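Local coordinates for protein oligopeptide ABC transporter OppAIV (Borrelia burgdorferi B31, PDB 4GL8) that probably captures oligopeptides outside the inner membrane and delivers them to an ABC transporter for uptake, at residues A[48-52]-A[408-412]; A[63-67]-A[174-178]; A[127-131]-A[427-431]; A[333-337]-A[432-438]. One frame throughout, in Å; residues are numbered along the deposited sequence. Where two conformers were deposited one is given.

Interaction 1: A[48-52]-A[408-412]; sequences INDTV and WSTYI
Asp-50 and Trp-408 are joined by a side-chain hydrogen bond at the peptide-binding cleft of this solute-binding protein. Asp-50 is the N-cap of helix 51-57, and Trp-408 sits in the first turn of helix 408-417. Followed from CB to tip, Asp-50 passes Ile-412 and ends on the indole N-H of Trp-408. Asp-50 CB lies 3.7 Å from Ile-412 CD1 and also packs near Trp-408 CZ2. Its CG is turned in between the backbone N and the carbonyl carbon (chi1 77°). This leaves Asp-50 OD2 3.0 Å from Trp-408 NE1, with a fairly straight N-H...O angle of 162°. OD2 lies in the indole plane, but the N-H reaches it from above the carboxylate plane. The same oxygen also caps the helix: it accepts a weak bond from Val-52 N and another from Gly-53 N. One buried oxygen therefore collects three N-H groups, which would probably favour the charged form. Val-52 CG2 packs obliquely on the indole. The bound peptide runs past this site. Its backbone touches Trp-408 and bonds to the backbones of Asn-49 and Thr-51. Asn-49 ND2 is held by Ser-127 OG, while Asn-49 OD1 rests 3.5 Å from the CG2 branch of Ile-412.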
loop_
_atom_site.group_PDB
_atom_site.type_symbol
_atom_site.label_atom_id
_atom_site.label_comp_id
_atom_site.label_asym_id
_atom_site.label_seq_id
_atom_site.Cartn_x
_atom_site.Cartn_y
_atom_site.Cartn_z
ATOM N N ILE A 48 -7.905 2.982 -6.506
ATOM C CA ILE A 48 -7.215 3.201 -5.215
ATOM C C ILE A 48 -5.777 2.750 -5.303
ATOM O O ILE A 48 -5.522 1.642 -5.748
ATOM C CB ILE A 48 -7.900 2.406 -4.073
ATOM C CG1 ILE A 48 -9.212 3.067 -3.686
ATOM C CG2 ILE A 48 -7.020 2.340 -2.833
ATOM C CD1 ILE A 48 -10.176 2.107 -3.039
ATOM N N ASN A 49 -4.847 3.579 -4.843
ATOM C CA ASN A 49 -3.446 3.179 -4.788
ATOM C C ASN A 49 -2.823 3.431 -3.438
ATOM O O ASN A 49 -1.602 3.485 -3.324
ATOM C CB ASN A 49 -2.638 3.889 -5.869
ATOM C CG ASN A 49 -2.747 5.405 -5.783
ATOM O OD1 ASN A 49 -3.092 5.974 -4.729
ATOM N ND2 ASN A 49 -2.479 6.075 -6.918
ATOM N N ASP A 50 -3.666 3.527 -2.418
ATOM C CA ASP A 50 -3.281 4.075 -1.105
ATOM C C ASP A 50 -3.911 3.251 0.007
ATOM O O ASP A 50 -4.948 2.637 -0.216
ATOM C CB ASP A 50 -3.709 5.535 -1.002
ATOM C CG ASP A 50 -5.169 5.682 -0.741
ATOM O OD1 ASP A 50 -5.954 5.665 -1.708
ATOM O OD2 ASP A 50 -5.530 5.823 0.434
ATOM N N THR A 51 -3.267 3.198 1.173
ATOM C CA THR A 51 -3.726 2.314 2.260
ATOM C C THR A 51 -5.029 2.745 2.956
ATOM O O THR A 51 -5.680 1.911 3.590
ATOM C CB THR A 51 -2.665 2.139 3.386
ATOM O OG1 THR A 51 -2.262 3.424 3.850
ATOM C CG2 THR A 51 -1.460 1.428 2.848
ATOM N N VAL A 52 -5.406 4.014 2.848
ATOM C CA VAL A 52 -6.642 4.459 3.451
ATOM C C VAL A 52 -7.846 3.990 2.637
ATOM O O VAL A 52 -8.747 3.316 3.151
ATOM C CB VAL A 52 -6.673 5.979 3.648
ATOM C CG1 VAL A 52 -7.951 6.360 4.375
ATOM C CG2 VAL A 52 -5.468 6.404 4.461
ATOM N N TRP A 408 -3.880 14.483 2.046
ATOM C CA TRP A 408 -3.667 13.147 1.549
ATOM C C TRP A 408 -3.871 13.007 0.038
ATOM O O TRP A 408 -2.992 12.490 -0.625
ATOM C CB TRP A 408 -4.564 12.170 2.314
ATOM C CG TRP A 408 -4.316 10.642 2.007
ATOM C CD1 TRP A 408 -5.234 9.747 1.569
ATOM C CD2 TRP A 408 -3.102 9.897 2.204
ATOM N NE1 TRP A 408 -4.682 8.511 1.453
ATOM C CE2 TRP A 408 -3.371 8.564 1.833
ATOM C CE3 TRP A 408 -1.806 10.239 2.621
ATOM C CZ2 TRP A 408 -2.401 7.558 1.873
ATOM C CZ3 TRP A 408 -0.853 9.272 2.657
ATOM C CH2 TRP A 408 -1.156 7.917 2.289
ATOM N N SER A 409 -4.987 13.486 -0.506
ATOM C CA SER A 409 -5.237 13.401 -1.961
ATOM C C SER A 409 -4.238 14.158 -2.777
ATOM O O SER A 409 -3.822 13.688 -3.821
ATOM C CB SER A 409 -6.641 13.903 -2.334
ATOM O OG SER A 409 -7.615 12.938 -1.955
ATOM N N THR A 410 -3.893 15.352 -2.340
ATOM C CA THR A 410 -2.906 16.162 -3.039
ATOM C C THR A 410 -1.539 15.490 -2.945
ATOM O O THR A 410 -0.788 15.490 -3.892
ATOM C CB THR A 410 -2.865 17.592 -2.450
ATOM O OG1 THR A 410 -4.151 18.216 -2.623
ATOM C CG2 THR A 410 -1.765 18.497 -3.141
ATOM N N TYR A 411 -1.211 14.944 -1.780
ATOM C CA TYR A 411 0.064 14.243 -1.584
ATOM C C TYR A 411 0.240 13.064 -2.547
ATOM O O TYR A 411 1.304 12.897 -3.132
ATOM C CB TYR A 411 0.179 13.762 -0.139
ATOM C CG TYR A 411 1.235 12.700 0.075
ATOM C CD1 TYR A 411 2.566 13.043 0.237
ATOM C CD2 TYR A 411 0.898 11.366 0.144
ATOM C CE1 TYR A 411 3.529 12.085 0.457
ATOM C CE2 TYR A 411 1.853 10.388 0.363
ATOM C CZ TYR A 411 3.166 10.747 0.512
ATOM O OH TYR A 411 4.116 9.765 0.734
ATOM N N ILE A 412 -0.820 12.283 -2.724
ATOM C CA ILE A 412 -0.811 11.170 -3.665
ATOM C C ILE A 412 -0.651 11.675 -5.093
ATOM O O ILE A 412 0.074 11.076 -5.889
ATOM C CB ILE A 412 -2.116 10.344 -3.618
ATOM C CG1 ILE A 412 -2.253 9.620 -2.287
ATOM C CG2 ILE A 412 -2.197 9.339 -4.773
ATOM C CD1 ILE A 412 -3.672 9.128 -2.071
#

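Interaction 2: A[63-67]-A[174-178]; sequences GILDG and LDMLV
Leu-65 pushes its side chain against segment 174-178, and most of this contact is apolar. Strand 65-67 is an outermost strand of a five-stranded antiparallel sheet, and segment 174-178 packs beside it. Leu-65 CD1 lies 3.8 Å from Leu-174 CB. Leu-65 CG faces Leu-177 CD1 at 4.2 Å, and Leu-65 CB faces the CG2 branch of Val-178 at 4.1 Å. The Leu-65 side chain is thus set among Leu-174, Leu-177 and Val-178. Tyr-74 and Trp-82 of the neighbouring strand also touch Leu-65.

A second group of contacts joins methyls to backbone. The two methyls of Val-178 rest side by side on the Asp-66 to Gly-67 peptide. Val-178 CG2 approaches Asp-66 O at 3.4 Å, while Val-178 CG1 reaches Gly-67 N at 3.6 Å. Leu-65 CD1 also rests 3.5 Å from Leu-174 O, a carbonyl already bonded to Leu-177 N.

The polar link is a water. It accepts from Ile-64 N at 2.9 Å and appears to donate to Leu-177 O, though that distance is unusually short and doubtful. Apolar contacts dominate, and backbone polar groups meet through water rather than directly. Shape fit, not directed bonding, therefore probably sets how the two segments lie.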
loop_
_atom_site.group_PDB
_atom_site.type_symbol
_atom_site.label_atom_id
_atom_site.label_comp_id
_atom_site.label_asym_id
_atom_site.label_seq_id
_atom_site.Cartn_x
_atom_site.Cartn_y
_atom_site.Cartn_z
ATOM N N GLY A 63 -12.854 -9.918 -2.580
ATOM C CA GLY A 63 -12.023 -10.376 -3.662
ATOM C C GLY A 63 -12.295 -11.825 -4.038
ATOM O O GLY A 63 -13.055 -12.518 -3.375
ATOM N N ILE A 64 -11.653 -12.289 -5.112
ATOM C CA ILE A 64 -11.785 -13.686 -5.506
ATOM C C ILE A 64 -11.270 -14.509 -4.312
ATOM O O ILE A 64 -11.854 -15.539 -3.936
ATOM C CB ILE A 64 -11.052 -13.988 -6.837
ATOM C CG1 ILE A 64 -11.736 -13.245 -8.001
ATOM C CG2 ILE A 64 -11.085 -15.475 -7.132
ATOM C CD1 ILE A 64 -10.894 -13.133 -9.262
ATOM N N LEU A 65 -10.189 -14.031 -3.725
ATOM C CA LEU A 65 -9.742 -14.484 -2.457
ATOM C C LEU A 65 -9.905 -13.274 -1.558
ATOM O O LEU A 65 -9.947 -12.149 -2.038
ATOM C CB LEU A 65 -8.294 -14.919 -2.486
ATOM C CG LEU A 65 -7.874 -16.035 -3.428
ATOM C CD1 LEU A 65 -6.627 -16.689 -2.878
ATOM C CD2 LEU A 65 -8.946 -17.079 -3.613
ATOM N N ASP A 66 -10.003 -13.530 -0.268
ATOM C CA ASP A 66 -10.242 -12.540 0.741
ATOM C C ASP A 66 -8.990 -12.566 1.623
ATOM O O ASP A 66 -8.194 -13.511 1.552
ATOM C CB ASP A 66 -11.484 -13.005 1.525
ATOM C CG ASP A 66 -12.031 -11.973 2.511
ATOM O OD1 ASP A 66 -11.892 -10.752 2.287
ATOM O OD2 ASP A 66 -12.654 -12.398 3.514
ATOM N N GLY A 67 -8.809 -11.533 2.442
ATOM C CA GLY A 67 -7.688 -11.457 3.358
ATOM C C GLY A 67 -7.980 -12.324 4.554
ATOM O O GLY A 67 -9.134 -12.475 4.977
ATOM N N LEU A 174 -1.926 -15.986 -5.846
ATOM C CA LEU A 174 -3.102 -16.074 -4.980
ATOM C C LEU A 174 -3.156 -14.926 -3.946
ATOM O O LEU A 174 -4.199 -14.311 -3.726
ATOM C CB LEU A 174 -3.192 -17.449 -4.286
ATOM C CG LEU A 174 -3.293 -18.677 -5.203
ATOM C CD1 LEU A 174 -3.099 -20.002 -4.471
ATOM C CD2 LEU A 174 -4.644 -18.679 -5.912
ATOM N N ASP A 175 -2.033 -14.616 -3.323
ATOM C CA ASP A 175 -2.033 -13.608 -2.272
ATOM C C ASP A 175 -2.307 -12.211 -2.873
ATOM O O ASP A 175 -2.898 -11.343 -2.251
ATOM C CB ASP A 175 -0.703 -13.651 -1.525
ATOM C CG ASP A 175 -0.740 -12.844 -0.284
ATOM O OD1 ASP A 175 -1.532 -13.181 0.615
ATOM O OD2 ASP A 175 -0.003 -11.854 -0.216
ATOM N N MET A 176 -1.927 -12.079 -4.129
ATOM C CA MET A 176 -2.090 -10.901 -4.958
ATOM C C MET A 176 -3.565 -10.581 -5.237
ATOM O O MET A 176 -3.951 -9.412 -5.366
ATOM C CB MET A 176 -1.336 -11.226 -6.252
ATOM C CG MET A 176 -1.052 -10.140 -7.219
ATOM S SD MET A 176 0.261 -10.763 -8.321
ATOM C CE MET A 176 0.807 -9.145 -8.817
ATOM N N LEU A 177 -4.400 -11.614 -5.327
ATOM C CA LEU A 177 -5.813 -11.442 -5.594
ATOM C C LEU A 177 -6.587 -10.692 -4.513
ATOM O O LEU A 177 -7.738 -10.263 -4.759
ATOM C CB LEU A 177 -6.487 -12.776 -5.889
ATOM C CG LEU A 177 -6.135 -13.428 -7.204
ATOM C CD1 LEU A 177 -6.706 -14.858 -7.254
ATOM C CD2 LEU A 177 -6.641 -12.596 -8.385
ATOM N N VAL A 178 -5.990 -10.564 -3.327
ATOM C CA VAL A 178 -6.592 -9.883 -2.211
ATOM C C VAL A 178 -6.425 -8.374 -2.375
ATOM O O VAL A 178 -7.195 -7.620 -1.840
ATOM C CB VAL A 178 -5.973 -10.394 -0.873
ATOM C CG1 VAL A 178 -6.537 -9.657 0.332
ATOM C CG2 VAL A 178 -6.239 -11.884 -0.750
HETATM O O HOH W 1 -9.633 -10.581 -6.305
#

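Interaction 3: A[127-131]-A[427-431]; sequences SFVNM and WSGDY
Phe-128 and Trp-427 meet rim to rim near the centre of the chain, in the wall of the peptide-binding cleft. The tight part gathers at the tip of Phe-128. Phe-128 CZ lies 3.6 Å from Trp-427 CH2, with the ring planes at 50° and neither ring over the face of the other. Phe-128 CZ is also 3.3 Å from Asp-430 OD2. The Phe-128 ring and the carboxylate come from opposite directions, with their planes 75° apart. His-179 adds an edge-to-face ring contact to Phe-128.

The looser part lies around Met-131, on the first turn of helix 129-135. Its chain runs extended from CA to SD and then bends at chi3 (-67°), which brings CE next to both Asp-430 and Tyr-431. Met-131 CE stays 3.8 Å from Asp-430 OD2 and 4.1 Å from Tyr-431 CE1, near the plane of that ring. Met-176 of helix 173-176 packs on both Met-131 and Tyr-431.

The bound peptide touches Phe-128 and Trp-427, and its backbone is hydrogen-bonded to Asp-430 OD1. The two carboxylate oxygens thus have different surroundings. OD1 grips the ligand, while OD2 faces aromatic and methyl carbons. The bond at OD1, with carbons packed round OD2, probably fixes how the carboxylate is turned.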
loop_
_atom_site.group_PDB
_atom_site.type_symbol
_atom_site.label_atom_id
_atom_site.label_comp_id
_atom_site.label_asym_id
_atom_site.label_seq_id
_atom_site.Cartn_x
_atom_site.Cartn_y
_atom_site.Cartn_z
ATOM N N SER A 127 -3.987 3.879 -12.019
ATOM C CA SER A 127 -2.544 4.037 -11.883
ATOM C C SER A 127 -1.845 2.706 -11.500
ATOM O O SER A 127 -0.614 2.651 -11.434
ATOM C CB SER A 127 -2.238 5.106 -10.829
ATOM O OG SER A 127 -2.540 4.601 -9.524
ATOM N N PHE A 128 -2.627 1.657 -11.237
ATOM C CA PHE A 128 -2.097 0.334 -10.821
ATOM C C PHE A 128 -2.204 -0.713 -11.892
ATOM O O PHE A 128 -1.804 -1.867 -11.698
ATOM C CB PHE A 128 -2.821 -0.192 -9.556
ATOM C CG PHE A 128 -1.932 -0.293 -8.338
ATOM C CD1 PHE A 128 -0.722 -1.017 -8.387
ATOM C CD2 PHE A 128 -2.303 0.292 -7.132
ATOM C CE1 PHE A 128 0.096 -1.116 -7.262
ATOM C CE2 PHE A 128 -1.492 0.193 -6.016
ATOM C CZ PHE A 128 -0.300 -0.516 -6.075
ATOM N N VAL A 129 -2.724 -0.315 -13.043
ATOM C CA VAL A 129 -2.919 -1.227 -14.162
ATOM C C VAL A 129 -1.672 -2.076 -14.502
ATOM O O VAL A 129 -1.807 -3.194 -15.006
ATOM C CB VAL A 129 -3.413 -0.452 -15.407
ATOM C CG1 VAL A 129 -2.278 0.343 -16.069
ATOM C CG2 VAL A 129 -4.071 -1.409 -16.389
ATOM N N ASN A 130 -0.476 -1.561 -14.248
ATOM C CA ASN A 130 0.752 -2.352 -14.524
ATOM C C ASN A 130 0.870 -3.652 -13.753
ATOM O O ASN A 130 1.444 -4.622 -14.235
ATOM C CB ASN A 130 2.008 -1.522 -14.313
ATOM C CG ASN A 130 2.289 -0.642 -15.491
ATOM O OD1 ASN A 130 1.629 -0.756 -16.531
ATOM N ND2 ASN A 130 3.279 0.204 -15.371
ATOM N N MET A 131 0.289 -3.681 -12.566
ATOM C CA MET A 131 0.219 -4.914 -11.792
ATOM C C MET A 131 -0.584 -6.019 -12.522
ATOM O O MET A 131 -0.157 -7.175 -12.571
ATOM C CB MET A 131 -0.374 -4.608 -10.439
ATOM C CG MET A 131 -0.528 -5.835 -9.563
ATOM S SD MET A 131 -0.860 -5.362 -7.865
ATOM C CE MET A 131 0.693 -4.610 -7.468
ATOM N N TRP A 427 6.114 2.514 1.187
ATOM C CA TRP A 427 5.322 1.578 0.454
ATOM C C TRP A 427 4.870 0.521 1.398
ATOM O O TRP A 427 5.631 0.040 2.201
ATOM C CB TRP A 427 6.158 0.942 -0.643
ATOM C CG TRP A 427 5.397 0.157 -1.646
ATOM C CD1 TRP A 427 5.463 -1.198 -1.853
ATOM C CD2 TRP A 427 4.470 0.665 -2.612
ATOM N NE1 TRP A 427 4.633 -1.560 -2.881
ATOM C CE2 TRP A 427 4.021 -0.430 -3.374
ATOM C CE3 TRP A 427 4.001 1.944 -2.921
ATOM C CZ2 TRP A 427 3.114 -0.287 -4.436
ATOM C CZ3 TRP A 427 3.081 2.093 -3.960
ATOM C CH2 TRP A 427 2.651 0.987 -4.704
ATOM N N SER A 428 3.608 0.187 1.294
ATOM C CA SER A 428 3.059 -0.930 2.000
ATOM C C SER A 428 2.873 -2.043 0.977
ATOM O O SER A 428 2.260 -1.831 -0.082
ATOM C CB SER A 428 1.747 -0.509 2.685
ATOM O OG SER A 428 0.780 -1.518 2.565
ATOM N N GLY A 429 3.444 -3.207 1.280
ATOM C CA GLY A 429 3.382 -4.398 0.439
ATOM C C GLY A 429 1.965 -4.801 0.082
ATOM O O GLY A 429 1.061 -4.791 0.928
ATOM N N ASP A 430 1.771 -5.110 -1.191
ATOM C CA ASP A 430 0.476 -5.479 -1.713
ATOM C C ASP A 430 0.333 -6.990 -1.761
ATOM O O ASP A 430 -0.754 -7.469 -2.000
ATOM C CB ASP A 430 0.308 -4.896 -3.121
ATOM C CG ASP A 430 0.353 -3.352 -3.137
ATOM O OD1 ASP A 430 -0.216 -2.710 -2.211
ATOM O OD2 ASP A 430 0.950 -2.798 -4.092
ATOM N N TYR A 431 1.428 -7.725 -1.579
ATOM C CA TYR A 431 1.404 -9.184 -1.566
ATOM C C TYR A 431 2.678 -9.701 -0.931
ATOM O O TYR A 431 3.629 -8.957 -0.790
ATOM C CB TYR A 431 1.188 -9.764 -2.989
ATOM C CG TYR A 431 2.136 -9.265 -4.071
ATOM C CD1 TYR A 431 1.811 -8.186 -4.878
ATOM C CD2 TYR A 431 3.342 -9.897 -4.297
ATOM C CE1 TYR A 431 2.679 -7.756 -5.866
ATOM C CE2 TYR A 431 4.229 -9.461 -5.281
ATOM C CZ TYR A 431 3.900 -8.390 -6.052
ATOM O OH TYR A 431 4.805 -7.978 -7.010
#

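Interaction 4: A[333-337]-A[432-438]; sequences ATPDY and ADPMTFL
The aspartate-capped segment leading into the short helix 435-438 packs, together with that helix, against the irregular loop 333-337. Tyr-337 and Phe-437 bury the largest shares of this contact. The Tyr-337 ring lies flat over the backbone that leads into the helix. Pro-434 N sits 3.5 Å above the plane of the Tyr-337 ring, and Asp-433 C is over the same face. Both are displaced toward the rim. Pro-434 CD adds packing at 3.7 Å from Tyr-337 CD2.

Phe-437 is reached in two ways. Pro-335 lies over its face, though the closeness of the two in the model is doubtful. The hydroxyl of Tyr-337 comes to the ring's edge, near its plane. Phe-437 also meets Trp-427 edge-to-face, which ties this contact to strand 422-428.

Thr-334 packs on the next residues of the helix. Thr-334 CG2 points away from its own carbonyl carbon and touches Leu-438 CD2 at 3.6 Å and Phe-437 CB at 3.7 Å. Its hydroxyl turns back to its own loop. OG1 donates to Pro-335 O, from above the carbonyl plane, and is also bonded to Arg-332.

Asp-433 points away from the loop. Arg-474 forms a salt bridge to its OD2. That same oxygen, Asp-433 OD2, caps the helix, accepting from Met-435 N at 2.8 Å with an N-H...O angle of 163°.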
loop_
_atom_site.group_PDB
_atom_site.type_symbol
_atom_site.label_atom_id
_atom_site.label_comp_id
_atom_site.label_asym_id
_atom_site.label_seq_id
_atom_site.Cartn_x
_atom_site.Cartn_y
_atom_site.Cartn_z
ATOM N N ALA A 333 15.570 -1.847 0.885
ATOM C CA ALA A 333 14.366 -1.417 0.166
ATOM C C ALA A 333 13.163 -2.348 0.377
ATOM O O ALA A 333 12.038 -2.005 0.036
ATOM C CB ALA A 333 14.693 -1.333 -1.318
ATOM N N THR A 334 13.401 -3.560 0.865
ATOM C CA THR A 334 12.318 -4.519 1.084
ATOM C C THR A 334 12.362 -5.041 2.516
ATOM O O THR A 334 13.417 -5.102 3.116
ATOM C CB THR A 334 12.436 -5.745 0.164
ATOM O OG1 THR A 334 13.500 -6.565 0.627
ATOM C CG2 THR A 334 12.730 -5.348 -1.298
ATOM N N PRO A 335 11.205 -5.438 3.055
ATOM C CA PRO A 335 11.243 -6.235 4.259
ATOM C C PRO A 335 11.832 -7.610 3.925
ATOM O O PRO A 335 12.018 -7.925 2.741
ATOM C CB PRO A 335 9.781 -6.378 4.652
ATOM C CG PRO A 335 9.025 -5.408 3.816
ATOM C CD PRO A 335 9.832 -5.188 2.589
ATOM N N ASP A 336 12.127 -8.391 4.963
ATOM C CA ASP A 336 12.515 -9.793 4.813
ATOM C C ASP A 336 11.265 -10.652 4.692
ATOM O O ASP A 336 10.225 -10.313 5.252
ATOM C CB ASP A 336 13.330 -10.264 6.015
ATOM C CG ASP A 336 14.722 -9.634 6.076
ATOM O OD1 ASP A 336 15.349 -9.298 5.035
ATOM O OD2 ASP A 336 15.192 -9.473 7.206
ATOM N N TYR A 337 11.363 -11.735 3.928
ATOM C CA TYR A 337 10.286 -12.741 3.807
ATOM C C TYR A 337 10.926 -14.115 3.955
ATOM O O TYR A 337 12.143 -14.228 3.926
ATOM C CB TYR A 337 9.545 -12.653 2.456
ATOM C CG TYR A 337 8.966 -11.303 2.154
ATOM C CD1 TYR A 337 7.609 -11.047 2.340
ATOM C CD2 TYR A 337 9.784 -10.252 1.681
ATOM C CE1 TYR A 337 7.085 -9.795 2.055
ATOM C CE2 TYR A 337 9.268 -9.001 1.389
ATOM C CZ TYR A 337 7.930 -8.770 1.593
ATOM O OH TYR A 337 7.419 -7.536 1.346
ATOM N N ALA A 432 2.697 -10.982 -0.562
ATOM C CA ALA A 432 3.739 -11.548 0.293
ATOM C C ALA A 432 4.989 -11.982 -0.503
ATOM O O ALA A 432 5.332 -13.141 -0.540
ATOM C CB ALA A 432 3.158 -12.733 1.052
ATOM N N ASP A 433 5.650 -11.049 -1.168
ATOM C CA ASP A 433 6.879 -11.351 -1.931
ATOM C C ASP A 433 7.653 -10.045 -2.124
ATOM O O ASP A 433 7.049 -9.007 -2.371
ATOM C CB ASP A 433 6.525 -12.005 -3.269
ATOM C CG ASP A 433 7.754 -12.356 -4.102
ATOM O OD1 ASP A 433 8.178 -13.527 -4.051
ATOM O OD2 ASP A 433 8.299 -11.458 -4.807
ATOM N N PRO A 434 8.983 -10.076 -1.989
ATOM C CA PRO A 434 9.756 -8.862 -2.164
ATOM C C PRO A 434 9.485 -8.095 -3.483
ATOM O O PRO A 434 9.748 -6.899 -3.545
ATOM C CB PRO A 434 11.189 -9.375 -2.123
ATOM C CG PRO A 434 11.081 -10.804 -2.542
ATOM C CD PRO A 434 9.857 -11.244 -1.831
ATOM N N MET A 435 8.947 -8.741 -4.509
ATOM C CA MET A 435 8.673 -8.029 -5.757
ATOM C C MET A 435 7.720 -6.829 -5.616
ATOM O O MET A 435 7.812 -5.889 -6.419
ATOM C CB MET A 435 8.173 -8.971 -6.859
ATOM C CG MET A 435 8.035 -8.353 -8.254
ATOM S SD MET A 435 9.530 -7.634 -9.027
ATOM C CE MET A 435 10.572 -9.054 -9.118
ATOM N N THR A 436 6.826 -6.838 -4.622
ATOM C CA THR A 436 5.898 -5.733 -4.471
ATOM C C THR A 436 6.695 -4.454 -4.203
ATOM O O THR A 436 6.360 -3.389 -4.717
ATOM C CB THR A 436 4.829 -5.963 -3.382
ATOM O OG1 THR A 436 3.921 -4.854 -3.397
ATOM C CG2 THR A 436 5.442 -6.055 -2.028
ATOM N N PHE A 437 7.789 -4.576 -3.464
ATOM C CA PHE A 437 8.705 -3.440 -3.269
ATOM C C PHE A 437 9.662 -3.153 -4.420
ATOM O O PHE A 437 9.887 -1.999 -4.787
ATOM C CB PHE A 437 9.500 -3.684 -2.012
ATOM C CG PHE A 437 8.678 -3.580 -0.787
ATOM C CD1 PHE A 437 8.040 -4.699 -0.262
ATOM C CD2 PHE A 437 8.481 -2.339 -0.185
ATOM C CE1 PHE A 437 7.234 -4.571 0.842
ATOM C CE2 PHE A 437 7.697 -2.226 0.951
ATOM C CZ PHE A 437 7.074 -3.333 1.459
ATOM N N LEU A 438 10.274 -4.183 -4.976
ATOM C CA LEU A 438 11.291 -3.950 -5.999
ATOM C C LEU A 438 10.655 -3.455 -7.301
ATOM O O LEU A 438 11.258 -2.699 -8.065
ATOM C CB LEU A 438 12.093 -5.217 -6.223
ATOM C CG LEU A 438 12.850 -5.645 -4.974
ATOM C CD1 LEU A 438 13.516 -6.975 -5.261
ATOM C CD2 LEU A 438 13.866 -4.576 -4.584
#

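Overall arrangement
Interactions 1, 3 and 4 follow one another along the second half of the chain, through helix 408-417, strand 422-428 and helix 435-438. Their first segments come earlier, at 48-52, 127-131 and 333-337. These three interactions cross one another along the chain; interaction 2 crosses 3 but is in series with 4. Interaction 3 is central: its centre lies about 13 Å from those of interactions 1 and 2 and about 12 Å from that of interaction 4. It touches all three. Thr-51 packs on Ser-428, Asp-175 on Tyr-431, and Asp-430 N bonds to Thr-436 OG1. Interaction 2 reaches interaction 4 through Asp-175 and Ala-432; neither touches interaction 1. Interactions 1 and 3 both border the bound peptide.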